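Local coordinates for PbSGBP-B lipoprotein (Prevotella bryantii B14, PDB 6D2Y) that probably binds polysaccharides as a surface lipoprotein of a polysaccharide utilization locus and carries a bound magnesium ion, at residues G272-E277 with C358-F363. Sequence-based numbering, arbitrary orientation.
Sequences GKWNDE and CNNTWF
Trp-274 and Phe-363 meet through the far ends of their rings, CH2 of the Trp-274 indole lying 3.4 Å from CZ of the Phe-363 phenyl group. The two side chains reach for each other from opposite directions, and their planes are inclined by only 30°. Yet the centroids of the six-membered rings stand 5.6 Å apart, so the rings are slid past one another and scarcely overlap. An indole suits its place because it is long enough to reach from its own loop to the other: CG anti to the backbone N (chi1 -173°) carries it out to meet Asn-360 and Phe-363. The buried, apolar side chain of Phe-363 brings CZ and CE1 obliquely against the benzo carbons CH2 and CZ3, while also resting on Ile-333 and Asn-425.

Polar groups border the same indole. The backbone O of Asn-360 lies at the ring edge, near its plane, 3.6 Å from CH2 of Trp-274. The amide of Asn-360 stands steeply to the indole, the planes 79° apart, with Asn-360 ND2 4.0 Å from Trp-274 CZ2.

Both segments belong to loops of the region assigned to the xyloglucan-binding family, one leading into strand 279-282 and the other into strand 372-374, the outermost strands of a four-stranded antiparallel sheet. Phe-427, on a strand of that sheet, packs edge-to-face with Trp-274.

Hydrogen bonding links the segments through water. One water donates to Asp-276 OD2 and, weakly, accepts from Asn-360 ND2 at 3.3 Å; an amide suits position 360 because it can turn an N-H to this water. Within the second loop, Asn-359 closes an Asx turn, its OD1 taking the N-H of Thr-361 on an in-plane lone pair at 3.0 Å, a role for which a short amide side chain is well suited.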
ATOM      1  N   GLY A 272      22.679   9.465 -12.442  1.00 57.59           N
ATOM      2  CA  GLY A 272      22.168   8.111 -12.612  1.00 58.92           C
ATOM      3  C   GLY A 272      22.708   7.388 -13.826  1.00 61.98           C
ATOM      4  O   GLY A 272      21.975   6.626 -14.469  1.00 59.68           O
ATOM      5  N   LYS A 273      23.983   7.604 -14.149  1.00 64.76           N
ATOM      6  CA  LYS A 273      24.565   7.034 -15.356  1.00 63.52           C
ATOM      7  C   LYS A 273      24.542   5.511 -15.303  1.00 60.87           C
ATOM      8  O   LYS A 273      24.571   4.902 -14.230  1.00 56.96           O
ATOM      9  CB  LYS A 273      26.000   7.540 -15.538  1.00 64.88           C
ATOM     10  CG  LYS A 273      26.659   7.119 -16.843  1.00 70.73           C
ATOM     11  CD  LYS A 273      28.152   7.409 -16.843  1.00 73.81           C
ATOM     12  CE  LYS A 273      28.569   8.151 -18.105  1.00 77.65           C
ATOM     13  NZ  LYS A 273      29.915   8.774 -17.971  1.00 79.97           N
ATOM     14  N   TRP A 274      24.472   4.900 -16.489  1.00 63.29           N
ATOM     15  CA  TRP A 274      24.445   3.448 -16.610  1.00 53.30           C
ATOM     16  C   TRP A 274      25.639   2.825 -15.899  1.00 46.38           C
ATOM     17  O   TRP A 274      26.794   3.171 -16.166  1.00 51.32           O
ATOM     18  CB  TRP A 274      24.438   3.047 -18.088  1.00 56.70           C
ATOM     19  CG  TRP A 274      24.238   1.570 -18.343  1.00 54.42           C
ATOM     20  CD1 TRP A 274      25.001   0.540 -17.864  1.00 57.08           C
ATOM     21  CD2 TRP A 274      23.222   0.967 -19.155  1.00 57.33           C
ATOM     22  NE1 TRP A 274      24.515  -0.661 -18.317  1.00 59.24           N
ATOM     23  CE2 TRP A 274      23.425  -0.428 -19.112  1.00 60.18           C
ATOM     24  CE3 TRP A 274      22.158   1.470 -19.911  1.00 58.06           C
ATOM     25  CZ2 TRP A 274      22.604  -1.324 -19.797  1.00 57.28           C
ATOM     26  CZ3 TRP A 274      21.344   0.579 -20.588  1.00 58.14           C
ATOM     27  CH2 TRP A 274      21.572  -0.802 -20.527  1.00 54.63           C
ATOM     28  N   ASN A 275      25.343   1.897 -14.994  1.00 44.30           N
ATOM     29  CA  ASN A 275      26.358   1.161 -14.245  1.00 49.24           C
ATOM     30  C   ASN A 275      25.733  -0.174 -13.860  1.00 50.30           C
ATOM     31  O   ASN A 275      24.824  -0.215 -13.023  1.00 52.43           O
ATOM     32  CB  ASN A 275      26.807   1.947 -13.011  1.00 56.73           C
ATOM     33  CG  ASN A 275      28.044   1.358 -12.353  1.00 60.59           C
ATOM     34  OD1 ASN A 275      28.397   0.203 -12.584  1.00 61.39           O
ATOM     35  ND2 ASN A 275      28.700   2.151 -11.506  1.00 62.63           N
ATOM     36  N   ASP A 276      26.205  -1.262 -14.481  1.00 48.28           N
ATOM     37  CA  ASP A 276      25.652  -2.592 -14.231  1.00 39.95           C
ATOM     38  C   ASP A 276      25.894  -3.095 -12.812  1.00 46.27           C
ATOM     39  O   ASP A 276      25.372  -4.164 -12.459  1.00 48.87           O
ATOM     40  CB  ASP A 276      26.221  -3.613 -15.227  1.00 46.54           C
ATOM     41  CG  ASP A 276      26.102  -3.159 -16.670  1.00 53.17           C
ATOM     42  OD1 ASP A 276      27.049  -3.370 -17.451  1.00 56.66           O
ATOM     43  OD2 ASP A 276      25.041  -2.571 -17.009  1.00 58.32           O
ATOM     44  N   GLU A 277      26.664  -2.367 -11.999  1.00 47.22           N
ATOM     45  CA  GLU A 277      26.803  -2.734 -10.597  1.00 46.32           C
ATOM     46  C   GLU A 277      25.479  -2.659  -9.851  1.00 44.55           C
ATOM     47  O   GLU A 277      25.343  -3.280  -8.792  1.00 46.48           O
ATOM     48  CB  GLU A 277      27.828  -1.836  -9.906  1.00 55.28           C
ATOM     49  CG  GLU A 277      29.273  -2.127 -10.268  1.00 60.77           C
ATOM     50  CD  GLU A 277      29.818  -3.341  -9.541  1.00 62.03           C
ATOM     51  OE1 GLU A 277      29.354  -3.619  -8.415  1.00 60.51           O
ATOM     52  OE2 GLU A 277      30.719  -4.012 -10.090  1.00 64.61           O
ATOM     53  N   CYS A 358      19.947 -13.478 -24.526  1.00 49.02           N
ATOM     54  CA  CYS A 358      20.517 -12.504 -23.603  1.00 45.09           C
ATOM     55  C   CYS A 358      20.694 -11.157 -24.291  1.00 49.37           C
ATOM     56  O   CYS A 358      21.235 -11.080 -25.399  1.00 50.17           O
ATOM     57  CB  CYS A 358      21.859 -13.002 -23.069  1.00 45.37           C
ATOM     58  SG  CYS A 358      21.781 -14.553 -22.147  1.00 52.85           S
ATOM     59  N   ASN A 359      20.239 -10.096 -23.631  1.00 50.13           N
ATOM     60  CA  ASN A 359      20.399  -8.744 -24.147  1.00 53.26           C
ATOM     61  C   ASN A 359      20.148  -7.759 -23.017  1.00 50.78           C
ATOM     62  O   ASN A 359      19.589  -8.111 -21.975  1.00 47.95           O
ATOM     63  CB  ASN A 359      19.452  -8.469 -25.320  1.00 51.89           C
ATOM     64  CG  ASN A 359      18.016  -8.261 -24.874  1.00 54.13           C
ATOM     65  OD1 ASN A 359      17.608  -7.144 -24.557  1.00 58.26           O
ATOM     66  ND2 ASN A 359      17.241  -9.339 -24.853  1.00 51.76           N
ATOM     67  N   ASN A 360      20.580  -6.514 -23.235  1.00 54.41           N
ATOM     68  CA  ASN A 360      20.289  -5.427 -22.307  1.00 56.20           C
ATOM     69  C   ASN A 360      19.646  -4.244 -23.020  1.00 57.31           C
ATOM     70  O   ASN A 360      19.731  -3.113 -22.533  1.00 61.68           O
ATOM     71  CB  ASN A 360      21.550  -4.979 -21.561  1.00 53.98           C
ATOM     72  CG  ASN A 360      22.679  -4.588 -22.495  1.00 55.09           C
ATOM     73  OD1 ASN A 360      22.484  -4.430 -23.698  1.00 58.99           O
ATOM     74  ND2 ASN A 360      23.872  -4.418 -21.934  1.00 58.47           N
ATOM     75  N   THR A 361      19.016  -4.484 -24.168  1.00 53.60           N
ATOM     76  CA  THR A 361      18.315  -3.449 -24.914  1.00 54.33           C
ATOM     77  C   THR A 361      16.804  -3.522 -24.753  1.00 52.41           C
ATOM     78  O   THR A 361      16.110  -2.571 -25.128  1.00 63.35           O
ATOM     79  CB  THR A 361      18.659  -3.543 -26.407  1.00 60.78           C
ATOM     80  OG1 THR A 361      18.168  -4.780 -26.937  1.00 58.51           O
ATOM     81  CG2 THR A 361      20.164  -3.475 -26.618  1.00 64.67           C
ATOM     82  N   TRP A 362      16.281  -4.619 -24.201  1.00 48.48           N
ATOM     83  CA  TRP A 362      14.839  -4.836 -24.203  1.00 53.53           C
ATOM     84  C   TRP A 362      14.108  -3.870 -23.278  1.00 56.19           C
ATOM     85  O   TRP A 362      12.937  -3.556 -23.519  1.00 55.71           O
ATOM     86  CB  TRP A 362      14.528  -6.280 -23.815  1.00 54.72           C
ATOM     87  CG  TRP A 362      14.841  -6.599 -22.390  1.00 57.02           C
ATOM     88  CD1 TRP A 362      16.062  -6.916 -21.869  1.00 61.15           C
ATOM     89  CD2 TRP A 362      13.917  -6.629 -21.297  1.00 56.38           C
ATOM     90  NE1 TRP A 362      15.954  -7.143 -20.518  1.00 59.42           N
ATOM     91  CE2 TRP A 362      14.648  -6.973 -20.142  1.00 54.20           C
ATOM     92  CE3 TRP A 362      12.543  -6.399 -21.182  1.00 53.98           C
ATOM     93  CZ2 TRP A 362      14.050  -7.093 -18.890  1.00 50.87           C
ATOM     94  CZ3 TRP A 362      11.954  -6.516 -19.936  1.00 47.01           C
ATOM     95  CH2 TRP A 362      12.705  -6.862 -18.809  1.00 45.59           C
ATOM     96  N   PHE A 363      14.766  -3.388 -22.225  1.00 52.68           N
ATOM     97  CA  PHE A 363      14.135  -2.448 -21.309  1.00 50.09           C
ATOM     98  C   PHE A 363      14.379  -0.993 -21.687  1.00 53.76           C
ATOM     99  O   PHE A 363      13.902  -0.098 -20.982  1.00 55.20           O
ATOM    100  CB  PHE A 363      14.599  -2.704 -19.866  1.00 51.25           C
ATOM    101  CG  PHE A 363      16.088  -2.625 -19.672  1.00 54.21           C
ATOM    102  CD1 PHE A 363      16.701  -1.419 -19.380  1.00 51.67           C
ATOM    103  CD2 PHE A 363      16.872  -3.763 -19.761  1.00 57.44           C
ATOM    104  CE1 PHE A 363      18.069  -1.345 -19.196  1.00 49.48           C
ATOM    105  CE2 PHE A 363      18.240  -3.695 -19.576  1.00 53.52           C
ATOM    106  CZ  PHE A 363      18.838  -2.485 -19.293  1.00 47.23           C
TER
HETATM  107  O   HOH W   1      23.171  -4.444 -18.685  1.00 57.35           O